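Local atomic coordinates of Box C/D snoRNA protein 1 (Saccharomyces cerevisiae, PDB entry 6THL), a protein that is required for the accumulation of box C/D snoRNAs, in snoRNA processing, transport to the nucleolus and ribosome biogenesis. Residues Q117-P129 with T159-E172. Residues are numbered along the deposited sequence; the frame is centred on the assembly and turned at random.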
loop_
_atom_site.group_PDB
_atom_site.type_symbol
_atom_site.label_atom_id
_atom_site.label_comp_id
_atom_site.label_asym_id
_atom_site.label_seq_id
_atom_site.Cartn_x
_atom_site.Cartn_y
_atom_site.Cartn_z
ATOM N N GLN B 117 -18.506 14.384 -23.172
ATOM C CA GLN B 117 -18.530 15.755 -23.684
ATOM C C GLN B 117 -19.813 16.532 -23.378
ATOM O O GLN B 117 -19.791 17.759 -23.321
ATOM C CB GLN B 117 -18.307 15.759 -25.181
ATOM C CG GLN B 117 -16.898 15.384 -25.576
ATOM C CD GLN B 117 -16.731 15.323 -27.075
ATOM O OE1 GLN B 117 -16.062 14.431 -27.602
ATOM N NE2 GLN B 117 -17.348 16.272 -27.775
ATOM N N LYS B 118 -20.922 15.821 -23.192
ATOM C CA LYS B 118 -22.220 16.446 -22.962
ATOM C C LYS B 118 -22.614 16.146 -21.527
ATOM O O LYS B 118 -23.755 15.813 -21.213
ATOM C CB LYS B 118 -23.245 15.909 -23.974
ATOM C CG LYS B 118 -22.722 15.765 -25.408
ATOM C CD LYS B 118 -22.212 17.078 -26.016
ATOM C CE LYS B 118 -21.253 16.832 -27.183
ATOM N NZ LYS B 118 -20.957 18.059 -27.975
ATOM N N SER B 119 -21.639 16.320 -20.650
ATOM C CA SER B 119 -21.633 15.658 -19.363
ATOM C C SER B 119 -21.727 16.601 -18.178
ATOM O O SER B 119 -22.326 16.261 -17.163
ATOM C CB SER B 119 -20.346 14.865 -19.261
ATOM O OG SER B 119 -19.913 14.746 -17.929
ATOM N N GLY B 120 -21.095 17.763 -18.273
ATOM C CA GLY B 120 -21.120 18.731 -17.160
ATOM C C GLY B 120 -20.045 18.531 -16.097
ATOM O O GLY B 120 -19.986 19.255 -15.089
ATOM N N LEU B 121 -19.195 17.538 -16.323
ATOM C CA LEU B 121 -18.099 17.306 -15.449
ATOM C C LEU B 121 -17.080 18.380 -15.736
ATOM O O LEU B 121 -16.734 18.602 -16.884
ATOM C CB LEU B 121 -17.517 15.937 -15.699
ATOM C CG LEU B 121 -18.400 14.831 -15.159
ATOM C CD1 LEU B 121 -17.870 13.506 -15.679
ATOM C CD2 LEU B 121 -18.450 14.809 -13.638
ATOM N N LYS B 122 -16.630 19.067 -14.696
ATOM C CA LYS B 122 -15.511 19.954 -14.843
ATOM C C LYS B 122 -14.201 19.172 -14.543
ATOM O O LYS B 122 -14.195 18.151 -13.834
ATOM C CB LYS B 122 -15.678 21.159 -13.930
ATOM C CG LYS B 122 -16.930 21.998 -14.182
ATOM C CD LYS B 122 -17.216 22.921 -12.984
ATOM C CE LYS B 122 -18.689 23.269 -12.795
ATOM N NZ LYS B 122 -19.145 24.318 -13.740
ATOM N N PHE B 123 -13.099 19.654 -15.109
ATOM C CA PHE B 123 -11.830 18.989 -14.998
ATOM C C PHE B 123 -10.840 19.998 -14.517
ATOM O O PHE B 123 -10.657 21.049 -15.123
ATOM C CB PHE B 123 -11.414 18.402 -16.340
ATOM C CG PHE B 123 -12.236 17.221 -16.727
ATOM C CD1 PHE B 123 -11.737 15.944 -16.624
ATOM C CD2 PHE B 123 -13.551 17.382 -17.122
ATOM C CE1 PHE B 123 -12.510 14.846 -16.954
ATOM C CE2 PHE B 123 -14.331 16.286 -17.446
ATOM C CZ PHE B 123 -13.806 15.017 -17.357
ATOM N N TYR B 124 -10.201 19.664 -13.410
ATOM C CA TYR B 124 -9.266 20.545 -12.788
ATOM C C TYR B 124 -7.929 19.818 -12.721
ATOM O O TYR B 124 -7.899 18.700 -12.271
ATOM C CB TYR B 124 -9.770 20.812 -11.379
ATOM C CG TYR B 124 -11.189 21.346 -11.275
ATOM C CD1 TYR B 124 -11.430 22.709 -11.081
ATOM C CD2 TYR B 124 -12.287 20.496 -11.335
ATOM C CE1 TYR B 124 -12.722 23.211 -10.965
ATOM C CE2 TYR B 124 -13.588 20.991 -11.217
ATOM C CZ TYR B 124 -13.796 22.354 -11.039
ATOM O OH TYR B 124 -15.069 22.869 -10.930
ATOM N N THR B 125 -6.840 20.419 -13.195
ATOM C CA THR B 125 -5.488 19.972 -12.833
ATOM C C THR B 125 -5.045 20.932 -11.733
ATOM O O THR B 125 -5.782 21.854 -11.355
ATOM C CB THR B 125 -4.494 19.981 -14.033
ATOM O OG1 THR B 125 -3.339 19.184 -13.733
ATOM C CG2 THR B 125 -4.029 21.381 -14.379
ATOM N N LYS B 126 -3.846 20.740 -11.214
ATOM C CA LYS B 126 -3.405 21.546 -10.104
ATOM C C LYS B 126 -2.314 22.469 -10.597
ATOM O O LYS B 126 -1.737 22.222 -11.662
ATOM C CB LYS B 126 -2.994 20.638 -8.940
ATOM C CG LYS B 126 -1.593 20.088 -9.001
ATOM C CD LYS B 126 -1.524 18.684 -8.408
ATOM C CE LYS B 126 -1.734 18.655 -6.919
ATOM N NZ LYS B 126 -1.449 17.307 -6.335
ATOM N N THR B 127 -2.044 23.547 -9.859
ATOM C CA THR B 127 -1.236 24.667 -10.408
ATOM C C THR B 127 -0.114 25.038 -9.478
ATOM O O THR B 127 -0.235 24.893 -8.283
ATOM C CB THR B 127 -2.124 25.904 -10.718
ATOM O OG1 THR B 127 -1.596 26.615 -11.828
ATOM C CG2 THR B 127 -2.301 26.869 -9.501
ATOM N N PHE B 128 0.984 25.512 -10.049
ATOM C CA PHE B 128 2.229 25.695 -9.311
ATOM C C PHE B 128 2.835 27.053 -9.648
ATOM O O PHE B 128 2.655 27.518 -10.779
ATOM C CB PHE B 128 3.266 24.625 -9.710
ATOM C CG PHE B 128 2.868 23.220 -9.385
ATOM C CD1 PHE B 128 3.250 22.635 -8.182
ATOM C CD2 PHE B 128 2.140 22.460 -10.304
ATOM C CE1 PHE B 128 2.884 21.330 -7.881
ATOM C CE2 PHE B 128 1.773 21.147 -10.012
ATOM C CZ PHE B 128 2.142 20.583 -8.797
ATOM N N PRO B 129 3.584 27.661 -8.693
ATOM C CA PRO B 129 4.380 28.863 -8.962
ATOM C C PRO B 129 5.317 28.741 -10.187
ATOM O O PRO B 129 5.255 29.555 -11.135
ATOM C CB PRO B 129 5.192 29.036 -7.669
ATOM C CG PRO B 129 4.366 28.402 -6.590
ATOM C CD PRO B 129 3.628 27.275 -7.260
ATOM N N THR B 159 3.276 23.341 -14.904
ATOM C CA THR B 159 4.139 22.421 -14.198
ATOM C C THR B 159 3.352 21.212 -13.701
ATOM O O THR B 159 2.172 21.351 -13.293
ATOM C CB THR B 159 4.880 23.174 -13.085
ATOM O OG1 THR B 159 5.831 24.045 -13.710
ATOM C CG2 THR B 159 5.602 22.223 -12.091
ATOM N N VAL B 160 3.983 20.024 -13.788
ATOM C CA VAL B 160 3.431 18.828 -13.139
ATOM C C VAL B 160 4.397 18.235 -12.173
ATOM O O VAL B 160 5.593 18.428 -12.278
ATOM C CB VAL B 160 3.022 17.753 -14.132
ATOM C CG1 VAL B 160 1.744 18.177 -14.855
ATOM C CG2 VAL B 160 4.162 17.447 -15.096
ATOM N N ILE B 161 3.879 17.534 -11.187
ATOM C CA ILE B 161 4.746 16.701 -10.382
ATOM C C ILE B 161 4.767 15.354 -11.082
ATOM O O ILE B 161 3.802 14.554 -11.036
ATOM C CB ILE B 161 4.286 16.601 -8.939
ATOM C CG1 ILE B 161 4.657 17.905 -8.250
ATOM C CG2 ILE B 161 5.023 15.454 -8.255
ATOM C CD1 ILE B 161 3.926 18.151 -6.972
ATOM N N GLU B 162 5.862 15.162 -11.805
ATOM C CA GLU B 162 6.096 13.966 -12.614
ATOM C C GLU B 162 5.179 13.891 -13.844
ATOM O O GLU B 162 5.595 13.458 -14.935
ATOM C CB GLU B 162 5.987 12.676 -11.761
ATOM C CG GLU B 162 6.988 12.571 -10.617
ATOM C CD GLU B 162 8.300 11.918 -10.988
ATOM O OE1 GLU B 162 9.274 12.105 -10.229
ATOM O OE2 GLU B 162 8.371 11.207 -12.004
ATOM N N PHE B 163 3.935 14.292 -13.676
ATOM C CA PHE B 163 2.923 13.989 -14.664
ATOM C C PHE B 163 1.604 14.470 -14.095
ATOM O O PHE B 163 1.361 14.375 -12.876
ATOM C CB PHE B 163 2.853 12.466 -15.053
ATOM C CG PHE B 163 2.341 11.531 -13.951
ATOM C CD1 PHE B 163 1.041 11.128 -13.918
ATOM C CD2 PHE B 163 3.190 11.045 -12.971
ATOM C CE1 PHE B 163 0.583 10.279 -12.924
ATOM C CE2 PHE B 163 2.740 10.203 -11.971
ATOM C CZ PHE B 163 1.437 9.808 -11.955
ATOM N N PRO B 164 0.749 14.983 -14.973
ATOM C CA PRO B 164 -0.511 15.574 -14.561
ATOM C C PRO B 164 -1.326 14.712 -13.608
ATOM O O PRO B 164 -1.393 13.490 -13.756
ATOM C CB PRO B 164 -1.276 15.726 -15.886
ATOM C CG PRO B 164 -0.574 14.829 -16.853
ATOM C CD PRO B 164 0.854 14.882 -16.439
ATOM N N THR B 165 -1.926 15.372 -12.636
ATOM C CA THR B 165 -2.998 14.798 -11.857
ATOM C C THR B 165 -4.255 15.574 -12.312
ATOM O O THR B 165 -4.153 16.765 -12.621
ATOM C CB THR B 165 -2.695 14.991 -10.361
ATOM O OG1 THR B 165 -1.405 14.417 -10.057
ATOM C CG2 THR B 165 -3.772 14.390 -9.497
ATOM N N ILE B 166 -5.412 14.917 -12.406
ATOM C CA ILE B 166 -6.575 15.534 -13.020
ATOM C C ILE B 166 -7.832 15.153 -12.289
ATOM O O ILE B 166 -8.267 14.005 -12.366
ATOM C CB ILE B 166 -6.795 15.112 -14.492
ATOM C CG1 ILE B 166 -5.534 15.268 -15.353
ATOM C CG2 ILE B 166 -7.950 15.916 -15.090
ATOM C CD1 ILE B 166 -5.156 16.694 -15.657
ATOM N N PHE B 167 -8.417 16.147 -11.616
ATOM C CA PHE B 167 -9.581 15.995 -10.758
ATOM C C PHE B 167 -10.830 16.150 -11.594
ATOM O O PHE B 167 -10.862 16.961 -12.541
ATOM C CB PHE B 167 -9.627 17.081 -9.671
ATOM C CG PHE B 167 -8.541 16.982 -8.647
ATOM C CD1 PHE B 167 -7.318 17.591 -8.866
ATOM C CD2 PHE B 167 -8.762 16.326 -7.445
ATOM C CE1 PHE B 167 -6.310 17.523 -7.933
ATOM C CE2 PHE B 167 -7.741 16.241 -6.513
ATOM C CZ PHE B 167 -6.502 16.844 -6.764
ATOM N N VAL B 168 -11.856 15.396 -11.195
ATOM C CA VAL B 168 -13.112 15.287 -11.894
ATOM C C VAL B 168 -14.208 15.405 -10.830
ATOM O O VAL B 168 -14.147 14.763 -9.788
ATOM C CB VAL B 168 -13.200 13.945 -12.675
ATOM C CG1 VAL B 168 -14.474 13.863 -13.499
ATOM C CG2 VAL B 168 -12.055 13.803 -13.644
ATOM N N ALA B 169 -15.196 16.253 -11.069
ATOM C CA ALA B 169 -16.303 16.407 -10.134
ATOM C C ALA B 169 -17.431 17.201 -10.788
ATOM O O ALA B 169 -17.190 18.007 -11.708
ATOM C CB ALA B 169 -15.828 17.116 -8.892
ATOM N N MET B 170 -18.661 16.965 -10.332
ATOM C CA MET B 170 -19.803 17.727 -10.858
ATOM C C MET B 170 -19.753 19.178 -10.385
ATOM O O MET B 170 -19.973 20.104 -11.188
ATOM C CB MET B 170 -21.170 17.079 -10.528
ATOM C CG MET B 170 -21.761 16.211 -11.656
ATOM S SD MET B 170 -21.560 16.845 -13.352
ATOM C CE MET B 170 -22.853 18.080 -13.432
ATOM N N THR B 171 -19.444 19.353 -9.098
ATOM C CA THR B 171 -19.291 20.672 -8.473
ATOM C C THR B 171 -17.995 20.761 -7.651
ATOM O O THR B 171 -17.390 19.748 -7.326
ATOM C CB THR B 171 -20.502 21.016 -7.560
ATOM O OG1 THR B 171 -20.429 20.300 -6.316
ATOM C CG2 THR B 171 -21.816 20.672 -8.237
ATOM N N GLU B 172 -17.594 21.987 -7.320
ATOM C CA GLU B 172 -16.392 22.258 -6.531
ATOM C C GLU B 172 -16.502 21.673 -5.123
ATOM O O GLU B 172 -15.521 21.232 -4.509
ATOM C CB GLU B 172 -16.192 23.764 -6.394
ATOM C CG GLU B 172 -16.025 24.542 -7.702
ATOM C CD GLU B 172 -15.222 25.837 -7.511
ATOM O OE1 GLU B 172 -15.057 26.274 -6.340
ATOM O OE2 GLU B 172 -14.721 26.394 -8.516
#
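Tyr-124 and Phe-167 join antiparallel strands 122-126 and 165-169, whose N-to-C directions differ by 150°, as a hydrogen-bonded pair: Tyr-124 N reaches Phe-167 O at 2.9 Å and Phe-167 N returns to Tyr-124 O at 2.7 Å. At the next hydrogen-bonded pair, two residues back along 122-126, Lys-122 N donates to Ala-169 O, while the reverse bond is weak. Beside Tyr-124 a side chain joins in: Thr-125 turns OG1 away from its backbone N (chi1 -163°), which aims it at Thr-165 O, the acceptor of its hydrogen bond, 2.8 Å away. On the sheet face of Phe-123 and Val-168, the two side chains lie side by side, Val-168 CG2 coming within 3.5 Å of Phe-123 CE1; Ile-166 CG2 meets the same ring at its edge. The two strands lie inside a mixed sheet of the BCD1 domain, with strand 140-143 beyond 122-126 and strand 40-49 beyond 165-169. On the other face, Tyr-124 and Phe-167 meet through their CB atoms. Further along, Phe-128 crosses Ile-161 at about a right angle, its CE1 3.5 Å from Ile-161 CD1, and Thr-159 CG2 packs against CD2 of the same ring. At the opposite end Met-170, its chain curled, brings SD to 3.7 Å from Leu-121 CD2.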